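Local atomic coordinates of Serine/threonine-protein kinase-like protein ACR4 (Arabidopsis thaliana, PDB entry 7A0J), a protein that acts as a cell-membrane receptor kinase that pairs with the CLE40 peptide to control formative cell divisions in root meristems, represented here by its extracellular beta-propeller domain. Residues C102-P107 against S121-W126; K240-G245 against L275-Y280; S26-C31 against H45-G50; S200-W205 against E231-V236; D55-G60 against V94-Y99. One frame throughout, in Å; residues are numbered along the deposited sequence. Where two conformers were deposited one is given.

Contact 1. Residues C102-P107 against S121-W126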
# COMPACT_ATOMS: atom_id res chain seq x y z
N CYS A 102 5.81 -2.74 7.89
CA CYS A 102 5.03 -3.46 8.94
C CYS A 102 4.46 -4.75 8.34
O CYS A 102 4.00 -4.71 7.19
CB CYS A 102 3.91 -2.61 9.51
SG CYS A 102 4.50 -1.21 10.51
N GLY A 103 4.51 -5.84 9.11
CA GLY A 103 3.94 -7.15 8.74
C GLY A 103 2.90 -7.61 9.75
O GLY A 103 3.21 -7.58 10.96
N LEU A 104 1.72 -8.01 9.28
CA LEU A 104 0.66 -8.62 10.12
C LEU A 104 1.02 -10.09 10.37
O LEU A 104 0.84 -10.91 9.45
CB LEU A 104 -0.70 -8.48 9.41
CG LEU A 104 -1.92 -8.89 10.24
CD1 LEU A 104 -2.02 -8.06 11.51
CD2 LEU A 104 -3.19 -8.75 9.41
N ARG A 105 1.55 -10.38 11.57
CA ARG A 105 2.09 -11.71 11.96
C ARG A 105 0.93 -12.72 12.04
O ARG A 105 -0.04 -12.44 12.76
CB ARG A 105 2.82 -11.60 13.30
CG ARG A 105 3.42 -12.90 13.82
CD ARG A 105 4.78 -13.22 13.23
NE ARG A 105 5.51 -14.18 14.05
CZ ARG A 105 5.30 -15.49 14.07
NH1 ARG A 105 6.03 -16.26 14.86
NH2 ARG A 105 4.38 -16.04 13.30
N LYS A 106 1.04 -13.84 11.33
CA LYS A 106 0.05 -14.95 11.32
C LYS A 106 0.17 -15.71 12.64
O LYS A 106 1.25 -16.17 12.99
CB LYS A 106 0.30 -15.87 10.12
CG LYS A 106 -0.71 -17.00 9.94
CD LYS A 106 -0.44 -17.86 8.73
CE LYS A 106 -1.48 -18.94 8.53
NZ LYS A 106 -1.22 -19.71 7.29
N PRO A 107 -0.94 -15.88 13.41
CA PRO A 107 -0.89 -16.62 14.68
C PRO A 107 -0.94 -18.14 14.47
O PRO A 107 -1.46 -18.55 13.45
CB PRO A 107 -2.14 -16.11 15.41
CG PRO A 107 -3.13 -15.82 14.29
CD PRO A 107 -2.28 -15.36 13.12
N SER A 121 -3.58 -9.92 15.94
CA SER A 121 -3.34 -8.86 16.95
C SER A 121 -1.83 -8.59 17.09
O SER A 121 -1.46 -7.76 17.94
CB SER A 121 -3.96 -9.26 18.27
OG SER A 121 -2.98 -9.73 19.18
N LEU A 122 -1.01 -9.26 16.26
CA LEU A 122 0.47 -9.21 16.30
C LEU A 122 0.99 -8.50 15.03
O LEU A 122 0.75 -9.04 13.93
CB LEU A 122 1.02 -10.63 16.40
CG LEU A 122 0.41 -11.51 17.49
CD1 LEU A 122 0.87 -12.95 17.34
CD2 LEU A 122 0.77 -10.98 18.87
N VAL A 123 1.65 -7.36 15.20
CA VAL A 123 2.20 -6.53 14.08
C VAL A 123 3.68 -6.23 14.36
O VAL A 123 3.97 -5.57 15.38
CB VAL A 123 1.39 -5.23 13.90
CG1 VAL A 123 2.02 -4.32 12.85
CG2 VAL A 123 -0.06 -5.51 13.55
N ASP A 124 4.56 -6.72 13.48
CA ASP A 124 6.02 -6.46 13.50
C ASP A 124 6.34 -5.39 12.46
O ASP A 124 5.90 -5.54 11.31
CB ASP A 124 6.82 -7.73 13.21
CG ASP A 124 6.54 -8.86 14.19
OD1 ASP A 124 6.53 -8.59 15.40
OD2 ASP A 124 6.32 -10.00 13.72
N CYS A 125 7.07 -4.34 12.87
CA CYS A 125 7.52 -3.24 11.98
C CYS A 125 9.05 -3.13 12.03
O CYS A 125 9.63 -3.39 13.10
CB CYS A 125 6.84 -1.93 12.36
SG CYS A 125 5.03 -2.02 12.30
N TRP A 126 9.66 -2.78 10.89
CA TRP A 126 11.12 -2.58 10.72
C TRP A 126 11.38 -1.21 10.07
O TRP A 126 10.61 -0.85 9.16
CB TRP A 126 11.72 -3.69 9.85
CG TRP A 126 11.48 -5.08 10.35
CD1 TRP A 126 12.29 -5.82 11.15
CD2 TRP A 126 10.35 -5.92 10.05
NE1 TRP A 126 11.75 -7.05 11.38
CE2 TRP A 126 10.55 -7.14 10.72
CE3 TRP A 126 9.18 -5.75 9.29
CZ2 TRP A 126 9.64 -8.19 10.65
CZ3 TRP A 126 8.28 -6.79 9.22
CH2 TRP A 126 8.51 -7.99 9.89

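Contact 2. Residues K240-G245 against L275-Y280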
# COMPACT_ATOMS: atom_id res chain seq x y z
N LYS A 240 1.58 11.55 -1.14
CA LYS A 240 2.17 12.28 0.01
C LYS A 240 1.21 13.39 0.46
O LYS A 240 1.00 13.51 1.68
CB LYS A 240 3.56 12.83 -0.31
CG LYS A 240 4.20 13.61 0.82
CD LYS A 240 5.71 13.54 0.85
CE LYS A 240 6.24 12.23 1.40
NZ LYS A 240 7.34 12.45 2.37
N PHE A 241 0.64 14.16 -0.47
CA PHE A 241 -0.27 15.31 -0.19
C PHE A 241 -1.55 15.23 -1.03
O PHE A 241 -2.20 16.28 -1.21
CB PHE A 241 0.45 16.63 -0.44
CG PHE A 241 1.69 16.84 0.39
CD1 PHE A 241 1.62 16.90 1.77
CD2 PHE A 241 2.93 17.01 -0.21
CE1 PHE A 241 2.76 17.10 2.54
CE2 PHE A 241 4.07 17.21 0.55
CZ PHE A 241 3.98 17.26 1.92
N TYR A 242 -1.93 14.04 -1.50
CA TYR A 242 -3.11 13.82 -2.37
C TYR A 242 -3.62 12.38 -2.21
O TYR A 242 -2.90 11.53 -1.65
CB TYR A 242 -2.76 14.11 -3.83
CG TYR A 242 -1.94 13.03 -4.49
CD1 TYR A 242 -0.55 13.12 -4.53
CD2 TYR A 242 -2.53 11.92 -5.06
CE1 TYR A 242 0.22 12.13 -5.12
CE2 TYR A 242 -1.78 10.92 -5.64
CZ TYR A 242 -0.40 11.02 -5.68
OH TYR A 242 0.35 10.04 -6.26
N ALA A 243 -4.82 12.12 -2.72
CA ALA A 243 -5.41 10.77 -2.87
C ALA A 243 -6.01 10.64 -4.28
O ALA A 243 -6.31 11.69 -4.89
CB ALA A 243 -6.45 10.53 -1.81
N CYS A 244 -6.13 9.41 -4.78
CA CYS A 244 -6.82 9.07 -6.05
C CYS A 244 -7.73 7.86 -5.81
O CYS A 244 -7.43 7.08 -4.89
CB CYS A 244 -5.84 8.76 -7.17
SG CYS A 244 -4.72 10.14 -7.57
N GLY A 245 -8.78 7.73 -6.61
CA GLY A 245 -9.74 6.61 -6.53
C GLY A 245 -10.29 6.24 -7.89
O GLY A 245 -10.17 7.06 -8.83
N LEU A 275 -5.35 1.01 -9.02
CA LEU A 275 -4.39 2.14 -8.93
C LEU A 275 -3.30 1.81 -7.91
O LEU A 275 -3.55 0.98 -7.02
CB LEU A 275 -5.13 3.42 -8.49
CG LEU A 275 -6.13 4.00 -9.48
CD1 LEU A 275 -6.75 5.28 -8.92
CD2 LEU A 275 -5.49 4.28 -10.83
N ALA A 276 -2.14 2.45 -8.05
CA ALA A 276 -1.04 2.50 -7.06
C ALA A 276 -0.53 3.94 -6.98
O ALA A 276 -0.55 4.64 -8.01
CB ALA A 276 0.06 1.54 -7.44
N ALA A 277 -0.11 4.38 -5.79
CA ALA A 277 0.36 5.76 -5.52
C ALA A 277 1.76 5.72 -4.91
O ALA A 277 1.99 4.90 -3.99
CB ALA A 277 -0.61 6.48 -4.62
N GLY A 278 2.67 6.54 -5.45
CA GLY A 278 3.95 6.91 -4.82
C GLY A 278 3.81 8.25 -4.12
O GLY A 278 2.66 8.63 -3.82
N ASN A 279 4.92 8.96 -3.88
CA ASN A 279 4.92 10.25 -3.15
C ASN A 279 4.20 11.32 -3.99
O ASN A 279 3.30 11.98 -3.43
CB ASN A 279 6.33 10.69 -2.73
CG ASN A 279 7.36 10.66 -3.84
OD1 ASN A 279 7.05 10.36 -4.99
ND2 ASN A 279 8.61 10.95 -3.50
N TYR A 280 4.57 11.48 -5.27
CA TYR A 280 4.13 12.61 -6.13
C TYR A 280 3.68 12.12 -7.52
O TYR A 280 3.74 12.91 -8.48
CB TYR A 280 5.25 13.64 -6.26
CG TYR A 280 5.75 14.19 -4.95
CD1 TYR A 280 4.94 15.00 -4.17
CD2 TYR A 280 7.02 13.90 -4.48
CE1 TYR A 280 5.38 15.51 -2.96
CE2 TYR A 280 7.47 14.41 -3.27
CZ TYR A 280 6.65 15.21 -2.51
OH TYR A 280 7.09 15.71 -1.32
O HOH W 1 1.96 14.49 -2.85

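Contact 3. Residues S26-C31 against H45-G50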
# COMPACT_ATOMS: atom_id res chain seq x y z
N SER A 26 1.08 -16.57 -12.42
CA SER A 26 2.35 -17.18 -11.96
C SER A 26 2.73 -16.65 -10.57
O SER A 26 3.50 -17.33 -9.87
CB SER A 26 3.46 -16.93 -12.95
OG SER A 26 3.67 -15.54 -13.13
N HIS A 27 2.23 -15.46 -10.21
CA HIS A 27 2.54 -14.72 -8.96
C HIS A 27 4.00 -14.24 -8.99
O HIS A 27 4.54 -13.92 -7.91
CB HIS A 27 2.20 -15.57 -7.72
CG HIS A 27 0.73 -15.72 -7.50
ND1 HIS A 27 -0.03 -14.72 -6.92
CD2 HIS A 27 -0.11 -16.74 -7.78
CE1 HIS A 27 -1.28 -15.12 -6.85
NE2 HIS A 27 -1.36 -16.36 -7.37
N LEU A 28 4.60 -14.17 -10.18
CA LEU A 28 5.92 -13.54 -10.42
C LEU A 28 5.72 -12.03 -10.50
O LEU A 28 4.61 -11.60 -10.86
CB LEU A 28 6.53 -14.09 -11.71
CG LEU A 28 6.78 -15.60 -11.73
CD1 LEU A 28 7.22 -16.06 -13.12
CD2 LEU A 28 7.80 -16.01 -10.69
N VAL A 29 6.75 -11.25 -10.16
CA VAL A 29 6.70 -9.76 -10.14
C VAL A 29 7.47 -9.23 -11.36
O VAL A 29 8.54 -9.79 -11.68
CB VAL A 29 7.22 -9.17 -8.82
CG1 VAL A 29 8.61 -9.67 -8.46
CG2 VAL A 29 7.19 -7.65 -8.83
N VAL A 30 6.92 -8.21 -12.01
CA VAL A 30 7.58 -7.41 -13.09
C VAL A 30 7.62 -5.96 -12.61
O VAL A 30 6.60 -5.49 -12.06
CB VAL A 30 6.84 -7.55 -14.43
CG1 VAL A 30 7.42 -6.64 -15.50
CG2 VAL A 30 6.82 -8.99 -14.92
N CYS A 31 8.77 -5.29 -12.76
CA CYS A 31 8.98 -3.88 -12.34
C CYS A 31 9.40 -3.03 -13.55
O CYS A 31 10.05 -3.58 -14.46
CB CYS A 31 10.03 -3.78 -11.23
SG CYS A 31 9.55 -4.65 -9.72
N HIS A 45 12.08 -15.34 -10.22
CA HIS A 45 11.57 -16.71 -9.92
C HIS A 45 10.81 -16.77 -8.58
O HIS A 45 10.02 -17.72 -8.42
CB HIS A 45 12.74 -17.70 -9.96
CG HIS A 45 13.51 -17.67 -11.24
ND1 HIS A 45 13.16 -18.44 -12.33
CD2 HIS A 45 14.60 -16.96 -11.61
CE1 HIS A 45 14.01 -18.21 -13.32
NE2 HIS A 45 14.90 -17.30 -12.90
N LEU A 46 11.04 -15.84 -7.65
CA LEU A 46 10.32 -15.79 -6.34
C LEU A 46 8.87 -15.36 -6.60
O LEU A 46 8.67 -14.34 -7.29
CB LEU A 46 11.01 -14.83 -5.37
CG LEU A 46 12.37 -15.27 -4.84
CD1 LEU A 46 12.89 -14.27 -3.81
CD2 LEU A 46 12.31 -16.66 -4.23
N GLN A 47 7.91 -16.10 -6.05
CA GLN A 47 6.45 -15.83 -6.19
C GLN A 47 5.98 -15.00 -4.99
O GLN A 47 6.50 -15.22 -3.87
CB GLN A 47 5.68 -17.14 -6.33
CG GLN A 47 5.99 -17.87 -7.63
CD GLN A 47 5.51 -19.30 -7.62
OE1 GLN A 47 4.64 -19.69 -8.38
NE2 GLN A 47 6.09 -20.10 -6.73
N PHE A 48 5.06 -14.07 -5.23
CA PHE A 48 4.50 -13.12 -4.23
C PHE A 48 2.97 -13.14 -4.31
O PHE A 48 2.42 -13.37 -5.40
CB PHE A 48 5.04 -11.71 -4.48
CG PHE A 48 6.53 -11.57 -4.32
CD1 PHE A 48 7.38 -11.79 -5.40
CD2 PHE A 48 7.09 -11.23 -3.10
CE1 PHE A 48 8.75 -11.66 -5.26
CE2 PHE A 48 8.46 -11.11 -2.96
CZ PHE A 48 9.29 -11.32 -4.04
N ILE A 49 2.31 -12.89 -3.18
CA ILE A 49 0.82 -12.78 -3.08
C ILE A 49 0.43 -11.31 -2.90
O ILE A 49 -0.77 -11.01 -3.04
CB ILE A 49 0.26 -13.70 -1.98
CG1 ILE A 49 0.91 -13.48 -0.61
CG2 ILE A 49 0.36 -15.15 -2.42
CD1 ILE A 49 0.45 -14.45 0.45
N GLY A 50 1.40 -10.42 -2.66
CA GLY A 50 1.16 -8.97 -2.50
C GLY A 50 2.44 -8.16 -2.57
O GLY A 50 3.52 -8.74 -2.29
O HOH W 2 9.00 -12.75 -9.50

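Contact 4. Residues S200-W205 against E231-V236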
# COMPACT_ATOMS: atom_id res chain seq x y z
N SER A 200 -20.61 3.04 -0.51
CA SER A 200 -19.13 2.95 -0.62
C SER A 200 -18.53 4.32 -0.95
O SER A 200 -17.77 4.42 -1.94
CB SER A 200 -18.72 1.90 -1.62
OG SER A 200 -19.01 2.31 -2.94
N ARG A 201 -18.87 5.34 -0.15
CA ARG A 201 -18.39 6.74 -0.31
C ARG A 201 -17.07 6.86 0.47
O ARG A 201 -16.93 6.19 1.51
CB ARG A 201 -19.46 7.72 0.18
CG ARG A 201 -19.15 9.18 -0.11
CD ARG A 201 -18.51 9.94 1.04
NE ARG A 201 -17.82 11.14 0.57
CZ ARG A 201 -17.35 12.11 1.34
NH1 ARG A 201 -17.47 12.04 2.66
NH2 ARG A 201 -16.75 13.16 0.80
N VAL A 202 -16.14 7.68 -0.03
CA VAL A 202 -14.76 7.83 0.54
C VAL A 202 -14.80 8.87 1.67
O VAL A 202 -15.52 9.87 1.53
CB VAL A 202 -13.73 8.20 -0.54
CG1 VAL A 202 -13.83 9.66 -0.97
CG2 VAL A 202 -12.31 7.88 -0.09
N LEU A 203 -14.05 8.62 2.75
CA LEU A 203 -13.84 9.57 3.88
C LEU A 203 -12.33 9.73 4.10
O LEU A 203 -11.65 8.70 4.24
CB LEU A 203 -14.54 9.01 5.13
CG LEU A 203 -14.90 10.04 6.19
CD1 LEU A 203 -15.95 11.03 5.67
CD2 LEU A 203 -15.41 9.36 7.45
N CYS A 204 -11.84 10.97 4.10
CA CYS A 204 -10.39 11.31 4.21
C CYS A 204 -10.15 12.24 5.40
O CYS A 204 -10.93 13.19 5.59
CB CYS A 204 -9.89 11.98 2.93
SG CYS A 204 -10.11 10.95 1.45
N TRP A 205 -9.08 11.97 6.17
CA TRP A 205 -8.70 12.72 7.39
C TRP A 205 -7.18 12.66 7.58
O TRP A 205 -6.56 11.78 6.96
CB TRP A 205 -9.44 12.15 8.61
CG TRP A 205 -8.98 10.78 9.01
CD1 TRP A 205 -8.06 10.48 9.97
CD2 TRP A 205 -9.42 9.52 8.48
NE1 TRP A 205 -7.89 9.12 10.07
CE2 TRP A 205 -8.72 8.51 9.16
CE3 TRP A 205 -10.34 9.14 7.49
CZ2 TRP A 205 -8.91 7.15 8.90
CZ3 TRP A 205 -10.53 7.80 7.23
CH2 TRP A 205 -9.82 6.82 7.92
N GLU A 231 -19.19 10.35 -5.31
CA GLU A 231 -19.57 9.13 -6.07
C GLU A 231 -19.02 7.89 -5.36
O GLU A 231 -17.97 7.96 -4.72
CB GLU A 231 -19.02 9.19 -7.51
CG GLU A 231 -19.62 10.31 -8.34
CD GLU A 231 -18.97 11.68 -8.18
OE1 GLU A 231 -17.77 11.73 -7.82
OE2 GLU A 231 -19.66 12.69 -8.42
N PRO A 232 -19.71 6.73 -5.45
CA PRO A 232 -19.16 5.47 -4.93
C PRO A 232 -17.81 5.13 -5.59
O PRO A 232 -17.70 5.27 -6.79
CB PRO A 232 -20.21 4.42 -5.31
CG PRO A 232 -21.49 5.21 -5.51
CD PRO A 232 -21.04 6.55 -6.04
N LEU A 233 -16.82 4.72 -4.78
CA LEU A 233 -15.47 4.32 -5.25
C LEU A 233 -15.28 2.81 -5.05
O LEU A 233 -15.78 2.28 -4.04
CB LEU A 233 -14.40 5.10 -4.47
CG LEU A 233 -14.43 6.62 -4.63
CD1 LEU A 233 -13.14 7.23 -4.11
CD2 LEU A 233 -14.65 7.03 -6.08
N LEU A 234 -14.57 2.16 -5.99
CA LEU A 234 -14.17 0.73 -5.91
C LEU A 234 -12.83 0.61 -5.18
O LEU A 234 -12.66 -0.35 -4.41
CB LEU A 234 -14.06 0.15 -7.33
CG LEU A 234 -15.38 -0.20 -8.01
CD1 LEU A 234 -15.17 -0.45 -9.50
CD2 LEU A 234 -16.04 -1.40 -7.36
N ALA A 235 -11.90 1.54 -5.44
CA ALA A 235 -10.53 1.56 -4.88
C ALA A 235 -10.14 3.00 -4.53
O ALA A 235 -10.68 3.94 -5.14
CB ALA A 235 -9.57 0.96 -5.86
N VAL A 236 -9.21 3.15 -3.57
CA VAL A 236 -8.60 4.44 -3.18
C VAL A 236 -7.11 4.20 -2.90
O VAL A 236 -6.76 3.11 -2.40
CB VAL A 236 -9.32 5.07 -1.97
CG1 VAL A 236 -9.33 4.15 -0.76
CG2 VAL A 236 -8.75 6.43 -1.60
O HOH W 3 -16.67 8.79 -2.55

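Contact 5. Residues D55-G60 against V94-Y99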
# COMPACT_ATOMS: atom_id res chain seq x y z
N ASP A 55 10.44 4.43 -0.04
CA ASP A 55 11.55 5.26 -0.57
C ASP A 55 12.79 4.37 -0.76
O ASP A 55 13.42 4.01 0.25
CB ASP A 55 11.84 6.45 0.36
CG ASP A 55 12.75 7.49 -0.26
OD1 ASP A 55 13.64 7.10 -1.04
OD2 ASP A 55 12.56 8.68 0.04
N GLY A 56 13.10 4.03 -2.02
CA GLY A 56 14.33 3.32 -2.42
C GLY A 56 14.18 1.81 -2.40
O GLY A 56 15.17 1.13 -2.70
N PHE A 57 12.99 1.28 -2.08
CA PHE A 57 12.78 -0.19 -1.93
C PHE A 57 11.36 -0.59 -2.33
O PHE A 57 10.41 0.19 -2.13
CB PHE A 57 13.10 -0.63 -0.50
CG PHE A 57 12.16 -0.08 0.54
CD1 PHE A 57 12.43 1.11 1.19
CD2 PHE A 57 11.00 -0.76 0.88
CE1 PHE A 57 11.57 1.61 2.15
CE2 PHE A 57 10.14 -0.26 1.84
CZ PHE A 57 10.42 0.93 2.48
N MET A 58 11.25 -1.79 -2.90
CA MET A 58 9.98 -2.53 -3.13
C MET A 58 9.98 -3.75 -2.21
O MET A 58 11.06 -4.36 -2.05
CB MET A 58 9.89 -2.98 -4.60
CG MET A 58 8.64 -3.78 -4.93
SD MET A 58 7.09 -2.92 -4.55
CE MET A 58 7.19 -1.50 -5.64
N CYS A 59 8.84 -4.06 -1.58
CA CYS A 59 8.69 -5.29 -0.75
C CYS A 59 7.47 -6.09 -1.23
O CYS A 59 6.59 -5.50 -1.88
CB CYS A 59 8.54 -5.00 0.74
SG CYS A 59 9.83 -3.93 1.42
N GLY A 60 7.49 -7.39 -0.94
CA GLY A 60 6.39 -8.32 -1.25
C GLY A 60 6.24 -9.36 -0.16
O GLY A 60 7.22 -9.61 0.57
N VAL A 94 1.72 -7.18 4.39
CA VAL A 94 2.87 -6.24 4.55
C VAL A 94 2.42 -4.87 4.03
O VAL A 94 1.70 -4.84 3.01
CB VAL A 94 4.14 -6.74 3.84
CG1 VAL A 94 4.71 -7.98 4.52
CG2 VAL A 94 3.92 -6.99 2.36
N SER A 95 2.80 -3.80 4.72
CA SER A 95 2.57 -2.39 4.30
C SER A 95 3.86 -1.59 4.50
O SER A 95 4.41 -1.62 5.62
CB SER A 95 1.42 -1.77 5.05
OG SER A 95 1.66 -1.77 6.44
N ALA A 96 4.33 -0.92 3.44
CA ALA A 96 5.58 -0.13 3.41
C ALA A 96 5.24 1.36 3.41
O ALA A 96 4.49 1.80 2.52
CB ALA A 96 6.40 -0.51 2.20
N GLY A 97 5.77 2.10 4.40
CA GLY A 97 5.78 3.57 4.42
C GLY A 97 6.95 4.10 3.61
O GLY A 97 7.40 3.40 2.69
N ASP A 98 7.44 5.30 3.96
CA ASP A 98 8.63 5.92 3.31
C ASP A 98 9.88 5.14 3.72
O ASP A 98 10.63 4.70 2.82
CB ASP A 98 8.75 7.40 3.67
CG ASP A 98 7.64 8.27 3.10
OD1 ASP A 98 6.93 7.80 2.19
OD2 ASP A 98 7.49 9.41 3.57
N TYR A 99 10.09 4.96 5.03
CA TYR A 99 11.34 4.43 5.64
C TYR A 99 11.04 3.33 6.66
O TYR A 99 11.86 3.12 7.56
CB TYR A 99 12.12 5.57 6.31
CG TYR A 99 12.22 6.83 5.49
CD1 TYR A 99 12.94 6.86 4.31
CD2 TYR A 99 11.59 8.00 5.89
CE1 TYR A 99 13.04 8.02 3.55
CE2 TYR A 99 11.68 9.16 5.14
CZ TYR A 99 12.41 9.17 3.97
OH TYR A 99 12.50 10.31 3.22
O HOH W 4 10.13 9.89 1.03

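Contact 1. Residues C102-P107 against S121-W126
Cys102 and Cys125 are joined by a disulfide, SG to SG 2.0 Å with a chi3 of 110°, at a non-hydrogen-bonded residue pair of two antiparallel strands in the third repeat of the propeller. The same face carries Leu104 and Val123, whose branches CD1 and CG2 meet at 3.8 Å; Trp163 of strand 160-163 covers both Val123 and Cys125. Beneath this packed face the backbones are knitted closely: Gly103 N donates to Asp124 O at 2.6 Å and an almost straight 171°, and Asp124 N returns a bond to Gly103 O at 3.0 Å. Further along, Arg105 N reaches Leu122 O at 2.8 Å. The end of the contact at Arg105 and Asp124 is looser and partly exposed. Arg105 puts CG anti to its backbone N and then bends at chi2, carrying CD past Asp124 OD2 at 3.6 Å, while NE stays 4.3 Å from that oxygen, beyond a salt bridge, with the guanidinium and carboxylate planes 50° apart. Hydrogen bonds from Tyr91 OH and Asn133 ND2 occupy the carboxylate instead. The strand pair thus rests on a covalent link and backbone bonds, to which the nearby opposite charges probably add only a modest attraction.

Contact 2. Residues K240-G245 against L275-Y280
Two neighbouring blades of the beta-propeller, repeats 6 and 7, meet where the turn into strand 242-247 runs beside the turn leaving strand 274-277. Lys240 N donates to Asn279 O at 2.9 Å, with the donor tilted 16° from the carbonyl plane. A water bridges from Phe241 N to the same oxygen, which therefore accepts two bonds. Tyr242 lies deeper. Its CG sits between the backbone N and the carbonyl carbon (chi1 75°), which sends the ring across to the second blade: CE1 comes 3.5 Å from Asn279 O, the backbone CA of Tyr280 lies at the ring edge, and OH passes 4.0 Å from Ala277 CB before its hydrogen bond with Thr282 OG1. With an alanine here, the Thr282 hydroxyl would probably lose this partner and a gap would open beside Ala277 and Asn279 O. Nearer the surface, the side chains of Phe241 and Tyr280 lie side by side, with Phe241 CD2 at the edge of the Tyr280 ring, 4.0 Å from CE1, while Lys240 CD touches Tyr280 OH at 3.4 Å. At the far end Leu275 CD1 packs 4.0 Å from Cys244 CB. Val237 touches Cys244, Leu275 and Ala277, and Thr282 touches Cys244 and Ala277, so the contact lies between the middle strand of one sheet and the first strand of the next, with 233-238 and 281-285 beside them.

Contact 3. Residues S26-C31 against H45-G50
Ser26 and Gln47 begin the contact, with Ser26 O lying 3.4 Å from Gln47 CG. The Ser26 hydroxyl is turned inward to its own loop, hydrogen-bonded to Asp24 and weakly to Leu28 N. His27 follows with a positive phi of 68°, a left-handed backbone turn, and His27 O accepts a bond from Phe48 N at 2.7 Å and 165°, the donor lying in the carbonyl plane; Gln47 CA approaches that oxygen as well. The imidazole swings alongside the second segment and ND1 makes a weak bond to Phe48 O at 3.2 Å, with the oxygen near the ring plane at its edge. Here the first two blades of the propeller are joined: strand 29-33 is the last of its sheet in repeat 1, and 45-50 carries the approach to and the start of strand 48-53, the first of the sheet in repeat 2. Leu28 starts off away from this chain, yet its CD2 reaches His45 O at 3.6 Å and Gln47 CG at 4.0 Å. A glycine in place of Gln47 would probably strip the methylene cover from Leu28 CD2 and the Ser26 carbonyl and open a gap at this partly exposed margin. At Val29 a water accepts from the backbone N and donates to Leu46 O, bridging the two backbones. Val29 CG1, placed between the backbone N and the carbonyl carbon (chi1 54°), meets Phe48 CE1 at 3.8 Å, and the Phe48 ring in turn meets that of Trp71.

Contact 4. Residues S200-W205 against E231-V236
Val202 and Leu233 cross obliquely at the junction of two propeller blades, repeats 5 and 6, where the last strand of one sheet (202-206) adjoins the first of the next (233-238). Leu233 has CG anti to the carbonyl carbon and chi2 at -166°, a course that carries CD1 onto Val202, 3.7 Å from CB and 4.0 Å from CG1. On the same valine, CG2 lies anti to the backbone N and comes 4.1 Å from Val236 CG2, so CG2 reaches Val236 as well, while both methyls border Leu233 CD1. Trp256 of strand 253-257 touches Leu233, and Cys192 and Ile194 of strand 190-195 touch Val236, adding to the apolar packing between the sheets. Ahead of it Ser200 adopts a left-handed backbone (phi 38°) that faces its carbonyl to the second segment: Leu233 N donates to Ser200 O at 3.0 Å and 168°, nearly straight on. The serine side chain also points this way, OG resting 3.4 Å from Pro232 CB. Next to the direct bond a water links the two backbones, accepting from Val202 N at 2.8 Å and donating a hydrogen bond to Glu231 O at 2.7 Å.

Contact 5. Residues D55-G60 against V94-Y99
Asp55 and Tyr99 extend side by side in the same direction, carboxylate and ring planes 28° apart. Asp55 CB lies 3.3 Å from Asp98 O, and with CG anti to the backbone N (chi1 -168°) the aspartate's carboxylate runs along Tyr99, OD2 3.6 Å from CE1. A water donates to that OD2 at 2.9 Å and lies 3.3 Å from Tyr99 OH, linking the two polar ends at the partly exposed margin. Behind them Asp55 N donates to Asp98 O at 2.9 Å, in the carbonyl plane and on a lone pair. Phe57 takes the crowded position, CG between the backbone N and the carbonyl carbon (chi1 66°), which lays its ring across to the other blade: CE1 reaches Asp98 O at 3.3 Å and CE2 packs 3.8 Å from Ala96 CB, with Tyr99 CA at the ring edge. The Asp98 carbonyl thus accepts one bond while bordered by two side chains. Its carboxylate points elsewhere, hydrogen-bonded to Tyr11 OH and Ser147 OG. Ile77 and Met79 touch Phe57, and Phe76 meets the Tyr99 ring. At the other end of the contact, Val94 CG2 comes 4.2 Å from Gly60 C. A turn before one blade's middle strand, bonded to the turn after the next blade's first strand with an aromatic ring between, recurs at 240-245 against 275-280 and reflects the repeating construction of the beta-propeller.

Overall arrangement
From the N terminus, contact 3 comes first, closing a loop that includes helix 36-41 and tying the last strand of repeat 1 to the start of repeat 2. Contact 5 then joins the sheet of repeat 2 to the one that begins with strand 91-96. Contact 1 pairs strands within that latter sheet, across a partly unmodelled loop. Contact 4 bridges repeats 5 and 6 over another partly unmodelled connection, and contact 2 continues from repeat 6 to 7. All five follow in series; none nests or crosses. Contacts 3 and 5, 5 and 1, and 4 and 2 meet through shared sheets, while contacts 2 and 5 approach across the propeller through a weak, long Lys240-Asp98 ion pair.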